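Local atomic coordinates of orotidine 5'-phosphate decarboxylase (Sulfolobus solfataricus, PDB entry 4DBD), a protein that probably catalyses the decarboxylation of orotidine 5'-monophosphate to uridine 5'-monophosphate, the last step of de novo UMP synthesis. Residues A[139-144]-A[150-155]. Residues are numbered along the deposited sequence; the frame is centred on the assembly and turned at random.
Sequences IVVGGT and TQYRRD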
ATOM      1  N   ILE A 139     -14.690  -7.867   2.882  1.00 18.10           N
ATOM      2  CA  ILE A 139     -14.237  -7.252   1.644  1.00 12.70           C
ATOM      3  C   ILE A 139     -14.661  -5.800   1.619  1.00 18.55           C
ATOM      4  O   ILE A 139     -15.681  -5.423   2.209  1.00 16.28           O
ATOM      5  CB  ILE A 139     -14.787  -7.975   0.385  1.00 16.49           C
ATOM      6  CG1 ILE A 139     -16.304  -8.070   0.458  1.00 19.63           C
ATOM      7  CG2 ILE A 139     -14.147  -9.370   0.249  1.00 18.82           C
ATOM      8  CD1 ILE A 139     -16.934  -8.752  -0.758  1.00 24.55           C
ATOM      9  N   VAL A 140     -13.863  -4.986   0.938  1.00 15.13           N
ATOM     10  CA  VAL A 140     -14.124  -3.565   0.828  1.00 15.31           C
ATOM     11  C   VAL A 140     -14.754  -3.316  -0.540  1.00 15.63           C
ATOM     12  O   VAL A 140     -14.135  -3.599  -1.559  1.00 16.94           O
ATOM     13  CB  VAL A 140     -12.802  -2.756   0.951  1.00 14.69           C
ATOM     14  CG1 VAL A 140     -13.077  -1.253   0.914  1.00 16.84           C
ATOM     15  CG2 VAL A 140     -12.056  -3.130   2.218  1.00 17.93           C
ATOM     16  N   VAL A 141     -15.994  -2.827  -0.561  1.00 16.74           N
ATOM     17  CA  VAL A 141     -16.668  -2.506  -1.824  1.00 15.27           C
ATOM     18  C   VAL A 141     -17.122  -1.046  -1.807  1.00 13.63           C
ATOM     19  O   VAL A 141     -17.947  -0.656  -0.977  1.00 20.78           O
ATOM     20  CB  VAL A 141     -17.881  -3.413  -2.090  1.00 17.15           C
ATOM     21  CG1 VAL A 141     -18.386  -3.178  -3.508  1.00 18.41           C
ATOM     22  CG2 VAL A 141     -17.505  -4.877  -1.897  1.00 23.66           C
ATOM     23  N   GLY A 142     -16.583  -0.252  -2.731  1.00 18.00           N
ATOM     24  CA  GLY A 142     -16.795   1.191  -2.754  1.00 19.59           C
ATOM     25  C   GLY A 142     -18.234   1.667  -2.629  1.00 33.66           C
ATOM     26  O   GLY A 142     -19.142   1.107  -3.252  1.00 25.65           O
ATOM     27  N   GLY A 143     -18.434   2.721  -1.836  1.00 30.20           N
ATOM     28  CA  GLY A 143     -19.764   3.251  -1.561  1.00 30.92           C
ATOM     29  C   GLY A 143     -20.381   4.049  -2.702  1.00 36.49           C
ATOM     30  O   GLY A 143     -21.591   4.286  -2.714  1.00 38.50           O
ATOM     31  N   THR A 144     -19.554   4.472  -3.656  1.00 34.02           N
ATOM     32  CA  THR A 144     -20.045   5.102  -4.876  1.00 34.49           C
ATOM     33  C   THR A 144     -20.513   4.027  -5.847  1.00 30.44           C
ATOM     34  O   THR A 144     -21.166   4.320  -6.852  1.00 37.17           O
ATOM     35  CB  THR A 144     -18.930   5.858  -5.591  1.00 33.87           C
ATOM     36  OG1 THR A 144     -17.805   4.983  -5.729  1.00 32.56           O
ATOM     37  CG2 THR A 144     -18.526   7.092  -4.819  1.00 24.11           C
ATOM     38  N   THR A 150     -24.374  -4.598  -4.120  1.00 19.95           N
ATOM     39  CA  THR A 150     -25.460  -5.573  -4.097  1.00 18.81           C
ATOM     40  C   THR A 150     -24.989  -6.910  -4.678  1.00 16.94           C
ATOM     41  O   THR A 150     -25.257  -7.978  -4.117  1.00 25.69           O
ATOM     42  CB  THR A 150     -26.681  -5.071  -4.865  1.00 19.22           C
ATOM     43  OG1 THR A 150     -26.999  -3.738  -4.434  1.00 21.28           O
ATOM     44  CG2 THR A 150     -27.862  -5.994  -4.606  1.00 23.12           C
ATOM     45  N   GLN A 151     -24.259  -6.837  -5.782  1.00 15.81           N
ATOM     46  CA  GLN A 151     -23.734  -8.021  -6.452  1.00 20.50           C
ATOM     47  C   GLN A 151     -22.712  -8.752  -5.599  1.00 25.86           C
ATOM     48  O   GLN A 151     -22.747  -9.973  -5.504  1.00 23.64           O
ATOM     49  CB  GLN A 151     -23.143  -7.639  -7.810  1.00 20.92           C
ATOM     50  CG  GLN A 151     -24.219  -7.202  -8.801  1.00 31.50           C
ATOM     51  CD  GLN A 151     -23.720  -6.218  -9.835  1.00 37.31           C
ATOM     52  OE1 GLN A 151     -22.513  -6.010  -9.986  1.00 42.88           O
ATOM     53  NE2 GLN A 151     -24.654  -5.593 -10.554  1.00 34.76           N
ATOM     54  N   TYR A 152     -21.800  -8.023  -4.968  1.00 26.86           N
ATOM     55  CA  TYR A 152     -20.899  -8.694  -4.037  1.00 19.09           C
ATOM     56  C   TYR A 152     -21.657  -9.317  -2.864  1.00 25.11           C
ATOM     57  O   TYR A 152     -21.287 -10.386  -2.386  1.00 30.16           O
ATOM     58  CB  TYR A 152     -19.758  -7.776  -3.565  1.00 21.48           C
ATOM     59  CG  TYR A 152     -18.577  -7.809  -4.507  1.00 18.47           C
ATOM     60  CD1 TYR A 152     -18.560  -7.034  -5.652  1.00 22.02           C
ATOM     61  CD2 TYR A 152     -17.495  -8.649  -4.267  1.00 27.77           C
ATOM     62  CE1 TYR A 152     -17.491  -7.071  -6.529  1.00 25.28           C
ATOM     63  CE2 TYR A 152     -16.420  -8.694  -5.141  1.00 24.47           C
ATOM     64  CZ  TYR A 152     -16.429  -7.899  -6.266  1.00 23.01           C
ATOM     65  OH  TYR A 152     -15.368  -7.941  -7.151  1.00 35.80           O
ATOM     66  N   ARG A 153     -22.731  -8.674  -2.420  1.00 21.29           N
ATOM     67  CA  ARG A 153     -23.531  -9.237  -1.332  1.00 25.79           C
ATOM     68  C   ARG A 153     -24.170 -10.550  -1.782  1.00 28.29           C
ATOM     69  O   ARG A 153     -24.263 -11.503  -1.011  1.00 28.14           O
ATOM     70  CB  ARG A 153     -24.598  -8.249  -0.861  1.00 25.27           C
ATOM     71  CG  ARG A 153     -25.641  -8.860   0.073  1.00 30.27           C
ATOM     72  CD  ARG A 153     -24.994  -9.536   1.268  1.00 33.84           C
ATOM     73  NE  ARG A 153     -24.353  -8.559   2.137  1.00 28.41           N
ATOM     74  CZ  ARG A 153     -23.318  -8.821   2.930  1.00 30.90           C
ATOM     75  NH1 ARG A 153     -22.786 -10.037   2.961  1.00 27.59           N
ATOM     76  NH2 ARG A 153     -22.810  -7.855   3.678  1.00 21.53           N
ATOM     77  N   ARG A 154     -24.612 -10.578  -3.035  1.00 26.81           N
ATOM     78  CA  ARG A 154     -25.172 -11.782  -3.643  1.00 30.97           C
ATOM     79  C   ARG A 154     -24.116 -12.880  -3.738  1.00 29.71           C
ATOM     80  O   ARG A 154     -24.373 -14.036  -3.391  1.00 35.92           O
ATOM     81  CB  ARG A 154     -25.700 -11.454  -5.047  1.00 30.69           C
ATOM     82  CG  ARG A 154     -25.835 -12.667  -5.970  1.00 37.80           C
ATOM     83  CD  ARG A 154     -25.901 -12.260  -7.439  1.00 42.38           C
ATOM     84  NE  ARG A 154     -24.594 -11.914  -8.000  1.00 40.46           N
ATOM     85  CZ  ARG A 154     -24.426 -11.153  -9.079  1.00 40.23           C
ATOM     86  NH1 ARG A 154     -25.489 -10.649  -9.699  1.00 39.71           N
ATOM     87  NH2 ARG A 154     -23.205 -10.884  -9.534  1.00 35.93           N
ATOM     88  N   ASP A 155     -22.928 -12.508  -4.212  1.00 28.70           N
ATOM     89  CA  ASP A 155     -21.855 -13.466  -4.465  1.00 23.22           C
ATOM     90  C   ASP A 155     -21.185 -13.955  -3.186  1.00 29.43           C
ATOM     91  O   ASP A 155     -20.572 -15.013  -3.167  1.00 29.26           O
ATOM     92  CB  ASP A 155     -20.797 -12.853  -5.385  1.00 25.77           C
ATOM     93  CG  ASP A 155     -21.334 -12.524  -6.769  1.00 36.87           C
ATOM     94  OD1 ASP A 155     -22.415 -13.041  -7.150  1.00 31.72           O
ATOM     95  OD2 ASP A 155     -20.665 -11.743  -7.481  1.00 33.95           O
TER
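Tyr152 lies against Ile139 and Val141, and through these three buried side chains strand 138-141 of the TIM barrel meets helix 146-155, the crossover helix of the beta-alpha-beta unit that returns to strand 160-163. The two aliphatic residues stand two apart on the strand, so both send their side chains outward to the helix, while Val140 between them faces the barrel interior and touches Val162 and Pro164. Branched residues suit such a strand, giving it a compact apolar outer surface.

Ile139 reaches farther. Its CG1 lies between the backbone N and the carbonyl carbon (chi1 54°), and with chi2 extended at 179° the chain runs straight out, bringing CD1 to 3.6 Å from CD2 of Tyr152. Val141 is shorter and uses one branch: CG2 sits 4.0 Å from CB of Tyr152 and 4.1 Å from its CG, at the root of the ring. Both methyl groups meet the tyrosine at a slant, CD1 on the CD2 side and CG2 at the CB-CG root.

These contacts fill the space between strand and helix, whose closest CA atoms, those of Val141 and Tyr152, are 7.8 Å apart. The rest of the ring runs on past the strand to pack on Ile127 and Ile131 of helix 124-134. Tyrosine suits the place because its apolar root and ring serve both neighbours, the ring also giving Lys128 a cation-pi partner. On the helix's outer side, Arg154 and Asp155 form a salt bridge, with Arg154 NE 2.6 Å from Asp155 OD1, the oxygen being approached from above the carboxylate plane.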